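Long-range contacts in isoaspartyl dipeptidase (Fervidobacterium islandicum, PDB 7CDH), which probably hydrolyses isoaspartyl (beta-aspartyl) dipeptides as a zinc-binding M38 metallopeptidase, an activity linked to protein repair: residues A[57-62]-A[282-287]; A[62-67]-A[91-96]; A[152-157]-A[190-195]. One frame throughout, in Å; residues are numbered along the deposited sequence.

Contact 1: A[57-62]-A[282-287]. With ZN (zinc ion), chain L.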
loop_
_atom_site.group_PDB
_atom_site.type_symbol
_atom_site.label_atom_id
_atom_site.label_comp_id
_atom_site.label_asym_id
_atom_site.label_seq_id
_atom_site.Cartn_x
_atom_site.Cartn_y
_atom_site.Cartn_z
ATOM N N LEU A 57 38.103 17.588 16.717
ATOM C CA LEU A 57 37.926 17.510 15.259
ATOM C C LEU A 57 36.540 16.928 14.933
ATOM O O LEU A 57 36.029 16.029 15.662
ATOM C CB LEU A 57 39.018 16.591 14.717
ATOM C CG LEU A 57 40.451 16.973 15.053
ATOM C CD1 LEU A 57 41.432 16.003 14.394
ATOM C CD2 LEU A 57 40.726 18.379 14.578
ATOM N N ILE A 58 35.944 17.463 13.879
ATOM C CA ILE A 58 34.606 17.098 13.340
ATOM C C ILE A 58 34.852 16.480 11.963
ATOM O O ILE A 58 35.433 17.176 11.122
ATOM C CB ILE A 58 33.737 18.356 13.251
ATOM C CG1 ILE A 58 33.620 19.050 14.611
ATOM C CG2 ILE A 58 32.391 18.033 12.642
ATOM C CD1 ILE A 58 33.034 20.456 14.525
ATOM N N ASP A 59 34.557 15.184 11.806
ATOM C CA ASP A 59 34.647 14.434 10.525
ATOM C C ASP A 59 33.233 14.380 9.947
ATOM O O ASP A 59 32.396 13.631 10.420
ATOM C CB ASP A 59 35.249 13.059 10.789
ATOM C CG ASP A 59 35.650 12.294 9.538
ATOM O OD1 ASP A 59 35.259 12.728 8.415
ATOM O OD2 ASP A 59 36.355 11.247 9.690
ATOM N N PRO A 60 32.879 15.213 8.949
ATOM C CA PRO A 60 31.489 15.268 8.473
ATOM C C PRO A 60 31.063 14.191 7.458
ATOM O O PRO A 60 30.017 14.315 6.842
ATOM C CB PRO A 60 31.500 16.630 7.771
ATOM C CG PRO A 60 32.879 16.653 7.127
ATOM C CD PRO A 60 33.787 16.121 8.220
ATOM N N HIS A 61 31.871 13.167 7.260
ATOM C CA HIS A 61 31.555 12.089 6.292
ATOM C C HIS A 61 32.233 10.761 6.686
ATOM O O HIS A 61 33.377 10.530 6.259
ATOM C CB HIS A 61 31.934 12.567 4.902
ATOM C CG HIS A 61 31.554 11.596 3.852
ATOM N ND1 HIS A 61 30.388 11.721 3.141
ATOM C CD2 HIS A 61 32.144 10.462 3.434
ATOM C CE1 HIS A 61 30.305 10.721 2.298
ATOM N NE2 HIS A 61 31.344 9.911 2.481
ATOM N N VAL A 62 31.538 9.938 7.490
ATOM C CA VAL A 62 32.012 8.600 7.967
ATOM C C VAL A 62 30.937 7.528 7.752
ATOM O O VAL A 62 29.785 7.727 8.111
ATOM C CB VAL A 62 32.426 8.656 9.440
ATOM C CG1 VAL A 62 32.954 7.322 9.915
ATOM C CG2 VAL A 62 33.459 9.740 9.650
ATOM N N ILE A 282 37.529 18.939 5.189
ATOM C CA ILE A 282 37.997 17.574 4.851
ATOM C C ILE A 282 37.199 16.521 5.642
ATOM O O ILE A 282 36.627 16.825 6.743
ATOM C CB ILE A 282 39.511 17.461 5.088
ATOM C CG1 ILE A 282 39.881 17.683 6.553
ATOM C CG2 ILE A 282 40.247 18.405 4.148
ATOM C CD1 ILE A 282 41.284 17.228 6.893
ATOM N N SER A 283 37.192 15.302 5.102
ATOM C CA SER A 283 36.515 14.129 5.712
ATOM C C SER A 283 37.313 12.850 5.426
ATOM O O SER A 283 37.973 12.759 4.363
ATOM C CB SER A 283 35.097 14.047 5.209
ATOM O OG SER A 283 35.061 13.741 3.820
ATOM N N SER A 284 37.256 11.876 6.327
ATOM C CA SER A 284 38.018 10.606 6.180
ATOM C C SER A 284 37.394 9.766 5.088
ATOM O O SER A 284 38.155 9.064 4.362
ATOM C CB SER A 284 38.053 9.829 7.441
ATOM O OG SER A 284 36.748 9.701 7.986
ATOM N N ASP A 285 36.065 9.818 4.990
ATOM C CA ASP A 285 35.288 8.754 4.310
ATOM C C ASP A 285 35.586 7.429 5.030
ATOM O O ASP A 285 35.865 6.417 4.365
ATOM C CB ASP A 285 35.662 8.695 2.831
ATOM C CG ASP A 285 34.538 8.148 1.985
ATOM O OD1 ASP A 285 33.472 7.966 2.556
ATOM O OD2 ASP A 285 34.720 7.966 0.757
ATOM N N GLY A 286 35.631 7.472 6.355
ATOM C CA GLY A 286 36.100 6.346 7.170
ATOM C C GLY A 286 35.219 5.133 6.957
ATOM O O GLY A 286 34.009 5.347 6.854
ATOM N N GLN A 287 35.822 3.934 6.926
ATOM C CA GLN A 287 35.188 2.614 6.622
ATOM C C GLN A 287 34.733 2.549 5.152
ATOM O O GLN A 287 34.188 1.514 4.752
ATOM C CB GLN A 287 34.040 2.330 7.586
ATOM C CG GLN A 287 34.439 2.582 9.023
ATOM C CD GLN A 287 35.719 1.862 9.380
ATOM O OE1 GLN A 287 36.706 2.456 9.811
ATOM N NE2 GLN A 287 35.716 0.559 9.186
HETATM ZN ZN ZN L . 31.448 8.147 1.339
HETATM O O HOH W 1 37.296 17.119 9.292
#
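H61 and D285 bind the same zinc ion. H61 NE2 is 2.1 Å from the metal and D285 OD1 is 2.4 Å from it. The two side chains lie side by side and point the same way, with ring and carboxylate planes 61° apart. H63 and E156 complete this site. The other ring nitrogen of H61, ND1, is hydrogen-bonded to N193 OD1, which helps to fix the rotation of the ring.

S284 N donates to D59 OD1 at 3.0 Å, on its syn side and 27° out of the carboxylate plane. S284 OG lies against D59 OD2, but so close in the model that this second bond is doubtful. A weak backbone bond runs from D285 N to H61 O. One water donates to both I58 O and I282 O.

The remaining contacts are packing. P60 CD lies 3.3 Å from I282 O and also packs on S283 CB. H61 CB lies 3.5 Å from S283 CB. S283 OG itself is bonded to D246. A glycine in place of P60 would probably leave a gap beside I282 O and S283 CB and let the chain corner before H61 turn more freely.

The contact brings the first and last strands of the TIM barrel together at their C-terminal ends, through side chains, a water and the metal more than through backbone pairing. Helix 309-318 touches D59 and I282, and strand 220-223 touches P60 and S283 through Y221 and T223.

Contact 2: A[62-67]-A[91-96]. With ZN (zinc ion), chain L.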
loop_
_atom_site.group_PDB
_atom_site.type_symbol
_atom_site.label_atom_id
_atom_site.label_comp_id
_atom_site.label_asym_id
_atom_site.label_seq_id
_atom_site.Cartn_x
_atom_site.Cartn_y
_atom_site.Cartn_z
ATOM N N VAL A 62 31.538 9.938 7.490
ATOM C CA VAL A 62 32.012 8.600 7.967
ATOM C C VAL A 62 30.937 7.528 7.752
ATOM O O VAL A 62 29.785 7.727 8.111
ATOM C CB VAL A 62 32.426 8.656 9.440
ATOM C CG1 VAL A 62 32.954 7.322 9.915
ATOM C CG2 VAL A 62 33.459 9.740 9.650
ATOM N N HIS A 63 31.316 6.406 7.160
ATOM C CA HIS A 63 30.426 5.234 7.025
ATOM C C HIS A 63 30.477 4.483 8.334
ATOM O O HIS A 63 31.098 3.470 8.336
ATOM C CB HIS A 63 30.812 4.406 5.806
ATOM C CG HIS A 63 30.602 5.184 4.554
ATOM N ND1 HIS A 63 29.357 5.453 4.068
ATOM C CD2 HIS A 63 31.466 5.805 3.720
ATOM C CE1 HIS A 63 29.457 6.167 2.949
ATOM N NE2 HIS A 63 30.740 6.400 2.712
ATOM N N ILE A 64 29.855 5.012 9.388
ATOM C CA ILE A 64 29.954 4.455 10.757
ATOM C C ILE A 64 29.473 2.987 10.823
ATOM O O ILE A 64 29.979 2.242 11.727
ATOM C CB ILE A 64 29.219 5.351 11.756
ATOM C CG1 ILE A 64 27.709 5.455 11.531
ATOM C CG2 ILE A 64 29.876 6.716 11.782
ATOM C CD1 ILE A 64 26.999 6.299 12.627
ATOM N N THR A 65 28.564 2.539 9.948
ATOM C CA THR A 65 28.043 1.145 10.015
ATOM C C THR A 65 28.864 0.198 9.135
ATOM O O THR A 65 28.622 -1.006 9.183
ATOM C CB THR A 65 26.568 1.030 9.639
ATOM O OG1 THR A 65 26.426 1.311 8.254
ATOM C CG2 THR A 65 25.699 1.920 10.485
ATOM N N GLY A 66 29.840 0.707 8.411
ATOM C CA GLY A 66 30.547 -0.046 7.371
ATOM C C GLY A 66 30.034 0.351 6.013
ATOM O O GLY A 66 28.927 0.876 5.927
ATOM N N GLY A 67 30.858 0.181 4.994
ATOM C CA GLY A 67 30.465 0.413 3.598
ATOM C C GLY A 67 31.057 -0.628 2.679
ATOM O O GLY A 67 31.008 -1.840 2.999
ATOM N N THR A 91 35.966 13.853 17.642
ATOM C CA THR A 91 34.970 13.868 18.741
ATOM C C THR A 91 33.555 14.010 18.157
ATOM O O THR A 91 32.579 13.906 18.894
ATOM C CB THR A 91 35.270 15.002 19.744
ATOM O OG1 THR A 91 35.443 16.252 19.073
ATOM C CG2 THR A 91 36.502 14.728 20.569
ATOM N N THR A 92 33.436 14.348 16.889
ATOM C CA THR A 92 32.129 14.484 16.244
ATOM C C THR A 92 32.222 13.814 14.892
ATOM O O THR A 92 33.230 14.016 14.180
ATOM C CB THR A 92 31.661 15.928 16.128
ATOM O OG1 THR A 92 31.489 16.445 17.449
ATOM C CG2 THR A 92 30.363 16.035 15.355
ATOM N N VAL A 93 31.198 13.023 14.586
ATOM C CA VAL A 93 31.101 12.229 13.338
ATOM C C VAL A 93 29.715 12.459 12.751
ATOM O O VAL A 93 28.768 12.611 13.493
ATOM C CB VAL A 93 31.419 10.773 13.705
ATOM C CG1 VAL A 93 30.596 9.758 12.961
ATOM C CG2 VAL A 93 32.900 10.503 13.516
ATOM N N VAL A 94 29.638 12.563 11.445
ATOM C CA VAL A 94 28.374 12.587 10.677
ATOM C C VAL A 94 28.394 11.344 9.813
ATOM O O VAL A 94 29.312 11.246 8.938
ATOM C CB VAL A 94 28.203 13.855 9.838
ATOM C CG1 VAL A 94 26.789 13.906 9.294
ATOM C CG2 VAL A 94 28.470 15.113 10.641
ATOM N N GLY A 95 27.461 10.428 10.110
ATOM C CA GLY A 95 27.370 9.082 9.504
ATOM C C GLY A 95 26.405 9.083 8.343
ATOM O O GLY A 95 25.326 9.695 8.457
ATOM N N CYS A 96 26.759 8.421 7.254
ATOM C CA CYS A 96 25.849 8.204 6.118
ATOM C C CYS A 96 25.982 6.777 5.587
ATOM O O CYS A 96 26.935 6.061 5.996
ATOM C CB CYS A 96 26.168 9.207 5.027
ATOM S SG CYS A 96 27.881 9.099 4.454
HETATM ZN ZN ZN L . 31.448 8.147 1.339
HETATM O O HOH W 2 27.514 3.728 7.421
#
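The ring of H63 and the thiol of C96 meet obliquely. C96 SG is 4.2 Å from the centre of the H63 ring and 37° off its normal, with CE1 the nearest ring atom. H63 CG is anti to its own carbonyl carbon (chi1 -65°). This brings the ring back to C96, although the side chain of H63 leaves the backbone pointing away from 91-96. H63 ND1 then donates to C96 O at 3.2 Å. It reaches that oxygen from above the carbonyl plane, 56° out of it, and not on a lone pair. H63 NE2 binds the zinc ion at 2.3 Å, so both ring nitrogens are in use and the ring is fixed in rotation. C96 O also takes a bond from a water, which in turn accepts from T65 N.

H63 is the second histidine of the HxH motif of the amidohydrolase superfamily, which follows the first barrel strand. Strand 90-95 is the next strand of the barrel. The two are joined here in parallel: V62 N donates to V94 O at 3.0 Å, and C96 N to V62 O at 3.2 Å. G95 CA adds a CA-H...O contact to V62 O. H63 is also the centre of an inverse gamma turn, and a type I turn carries the chain from H63 to G66.

V93 receives two side chains. V62 crosses it at about a right angle, CG2 to CG2 at 4.0 Å. I64 comes in at a slant and sets its CG2 against V93 CG1. The CD1 end of I64 lies over G95, where a side chain would collide with it. Beyond I64 stands helix 106-118, with L109 and A113.

Contact 3: A[152-157]-A[190-195]. With ZN (zinc ion), chain K; ZN (zinc ion), chain L.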
loop_
_atom_site.group_PDB
_atom_site.type_symbol
_atom_site.label_atom_id
_atom_site.label_comp_id
_atom_site.label_asym_id
_atom_site.label_seq_id
_atom_site.Cartn_x
_atom_site.Cartn_y
_atom_site.Cartn_z
ATOM N N ILE A 152 20.475 15.196 9.813
ATOM C CA ILE A 152 20.854 16.616 9.538
ATOM C C ILE A 152 20.813 16.902 8.033
ATOM O O ILE A 152 21.173 18.016 7.637
ATOM C CB ILE A 152 22.200 17.010 10.179
ATOM C CG1 ILE A 152 23.351 16.054 9.864
ATOM C CG2 ILE A 152 22.006 17.149 11.678
ATOM C CD1 ILE A 152 23.459 15.654 8.422
ATOM N N GLY A 153 20.350 15.956 7.228
ATOM C CA GLY A 153 20.421 16.078 5.767
ATOM C C GLY A 153 20.188 14.764 5.060
ATOM O O GLY A 153 19.806 13.797 5.714
ATOM N N VAL A 154 20.343 14.786 3.748
ATOM C CA VAL A 154 20.246 13.606 2.866
ATOM C C VAL A 154 21.593 13.461 2.187
ATOM O O VAL A 154 22.212 14.468 1.893
ATOM C CB VAL A 154 19.122 13.749 1.838
ATOM C CG1 VAL A 154 19.390 14.909 0.886
ATOM C CG2 VAL A 154 18.901 12.436 1.076
ATOM N N GLY A 155 22.047 12.235 2.019
ATOM C CA GLY A 155 23.389 11.950 1.519
ATOM C C GLY A 155 23.742 10.490 1.737
ATOM O O GLY A 155 23.047 9.811 2.481
ATOM N N GLU A 156 24.805 10.040 1.055
ATOM C CA GLU A 156 25.459 10.877 0.067
ATOM C C GLU A 156 24.885 10.530 -1.318
ATOM O O GLU A 156 25.064 9.409 -1.771
ATOM C CB GLU A 156 26.984 10.775 0.153
ATOM C CG GLU A 156 27.509 9.379 0.304
ATOM C CD GLU A 156 29.000 9.150 0.093
ATOM O OE1 GLU A 156 29.691 9.925 -0.657
ATOM O OE2 GLU A 156 29.490 8.200 0.748
ATOM N N ILE A 157 24.201 11.471 -1.955
ATOM C CA ILE A 157 23.566 11.300 -3.288
ATOM C C ILE A 157 24.669 11.311 -4.339
ATOM O O ILE A 157 25.439 12.250 -4.361
ATOM C CB ILE A 157 22.547 12.421 -3.505
ATOM C CG1 ILE A 157 21.425 12.302 -2.476
ATOM C CG2 ILE A 157 22.034 12.424 -4.925
ATOM C CD1 ILE A 157 20.417 13.409 -2.594
ATOM N N GLY A 190 19.806 21.263 7.121
ATOM C CA GLY A 190 19.236 20.669 5.906
ATOM C C GLY A 190 20.263 20.542 4.803
ATOM O O GLY A 190 20.117 21.225 3.801
ATOM N N ILE A 191 21.264 19.688 4.979
ATOM C CA ILE A 191 22.394 19.560 4.022
ATOM C C ILE A 191 22.035 18.485 2.994
ATOM O O ILE A 191 21.435 17.479 3.366
ATOM C CB ILE A 191 23.693 19.234 4.783
ATOM C CG1 ILE A 191 24.049 20.334 5.791
ATOM C CG2 ILE A 191 24.834 18.950 3.821
ATOM C CD1 ILE A 191 23.903 21.754 5.247
ATOM N N VAL A 192 22.288 18.737 1.725
ATOM C CA VAL A 192 22.396 17.670 0.703
ATOM C C VAL A 192 23.895 17.451 0.498
ATOM O O VAL A 192 24.542 18.395 0.112
ATOM C CB VAL A 192 21.685 18.039 -0.612
ATOM C CG1 VAL A 192 21.761 16.912 -1.633
ATOM C CG2 VAL A 192 20.247 18.445 -0.354
ATOM N N ASN A 193 24.392 16.250 0.794
ATOM C CA ASN A 193 25.786 15.828 0.554
ATOM C C ASN A 193 25.792 15.077 -0.779
ATOM O O ASN A 193 25.063 14.063 -0.913
ATOM C CB ASN A 193 26.310 15.042 1.753
ATOM C CG ASN A 193 27.717 14.510 1.588
ATOM O OD1 ASN A 193 27.986 13.366 1.921
ATOM N ND2 ASN A 193 28.634 15.348 1.153
ATOM N N PHE A 194 26.544 15.589 -1.752
ATOM C CA PHE A 194 26.687 14.973 -3.092
ATOM C C PHE A 194 27.994 14.201 -3.101
ATOM O O PHE A 194 29.038 14.822 -2.859
ATOM C CB PHE A 194 26.691 16.023 -4.199
ATOM C CG PHE A 194 25.380 16.734 -4.334
ATOM C CD1 PHE A 194 24.311 16.131 -4.966
ATOM C CD2 PHE A 194 25.196 17.981 -3.779
ATOM C CE1 PHE A 194 23.093 16.781 -5.068
ATOM C CE2 PHE A 194 23.969 18.627 -3.873
ATOM C CZ PHE A 194 22.926 18.024 -4.522
ATOM N N HIS A 195 27.922 12.888 -3.322
ATOM C CA HIS A 195 29.078 12.114 -3.805
ATOM C C HIS A 195 29.330 12.512 -5.255
ATOM O O HIS A 195 28.467 12.246 -6.111
ATOM C CB HIS A 195 28.848 10.621 -3.669
ATOM C CG HIS A 195 29.852 9.819 -4.413
ATOM N ND1 HIS A 195 30.951 9.278 -3.787
ATOM C CD2 HIS A 195 29.952 9.525 -5.732
ATOM C CE1 HIS A 195 31.675 8.644 -4.700
ATOM N NE2 HIS A 195 31.082 8.770 -5.911
HETATM ZN ZN ZN K . 31.460 9.067 -1.744
HETATM ZN ZN ZN L . 31.448 8.147 1.339
#
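Strand 151-159, helix 169-186 and strand 191-196 form a beta-alpha-beta unit of the TIM barrel, and this contact pairs its two strands. They run parallel, with their axes 11° apart. E156 and H195 meet at the zinc site on their C-terminal ends. E156 bridges two metals: OE1 lies 2.2 Å from the zinc ion that H195 binds, and OE2 lies 2.0 Å from the zinc ion held by H61, H63 and D285. H195 ND1 binds the first of these at 2.1 Å, and H224 completes that site. E156 OE1 lies at the edge of the H195 ring, in its plane. CG of H195 is anti to the backbone N (chi1 167°), which carries the ring out to the metal. D161 bonds to H195 NE2 and fixes the far side of the ring. In many amidohydrolases a carboxylated lysine bridges the two metals; here a glutamate does so.

The backbone ladder starts regularly. I191 N donates to I152 O at 3.1 Å, in the carbonyl plane and on a lone pair. V154 N bonds to I191 O, and N193 N to V154 O. A beta bulge then shifts the register by one, and the peptide before E156 is modelled as cis. Past it, I157 N donates to N193 O at 2.9 Å.

V154, I157, V192 and F194 share one face; helix 169-186 packs on the first three, and F194 reaches L220 of strand 220-223. V154 CG1 lies alongside V192 CG2 at 3.8 Å. I157 CD1 reaches V192 CG1 at 3.9 Å. That same CG1 sits over one face of the F194 ring, offset toward its rim. N193 OD1 touches E156 CB, and its ND2 bonds to Y221 O.

Overall arrangement
The chain enters the barrel through 57-62, the first segment of contact 1, and its partner 282-287 comes only after some 220 residues. Contacts 2 and 3 both lie within that long loop. Contact 2 opens at V62, which it shares with contact 1, and closes a short loop at 91-96. Contact 3 follows in series, opening at 152-157 and closing at 190-195 after one helix. None of the loops cross. Contact 1 ties the first barrel strand to the last, contact 2 ties the first to the second, and contact 3 joins two further neighbours. All three touch one zinc ion, and contact 3 also reaches the second.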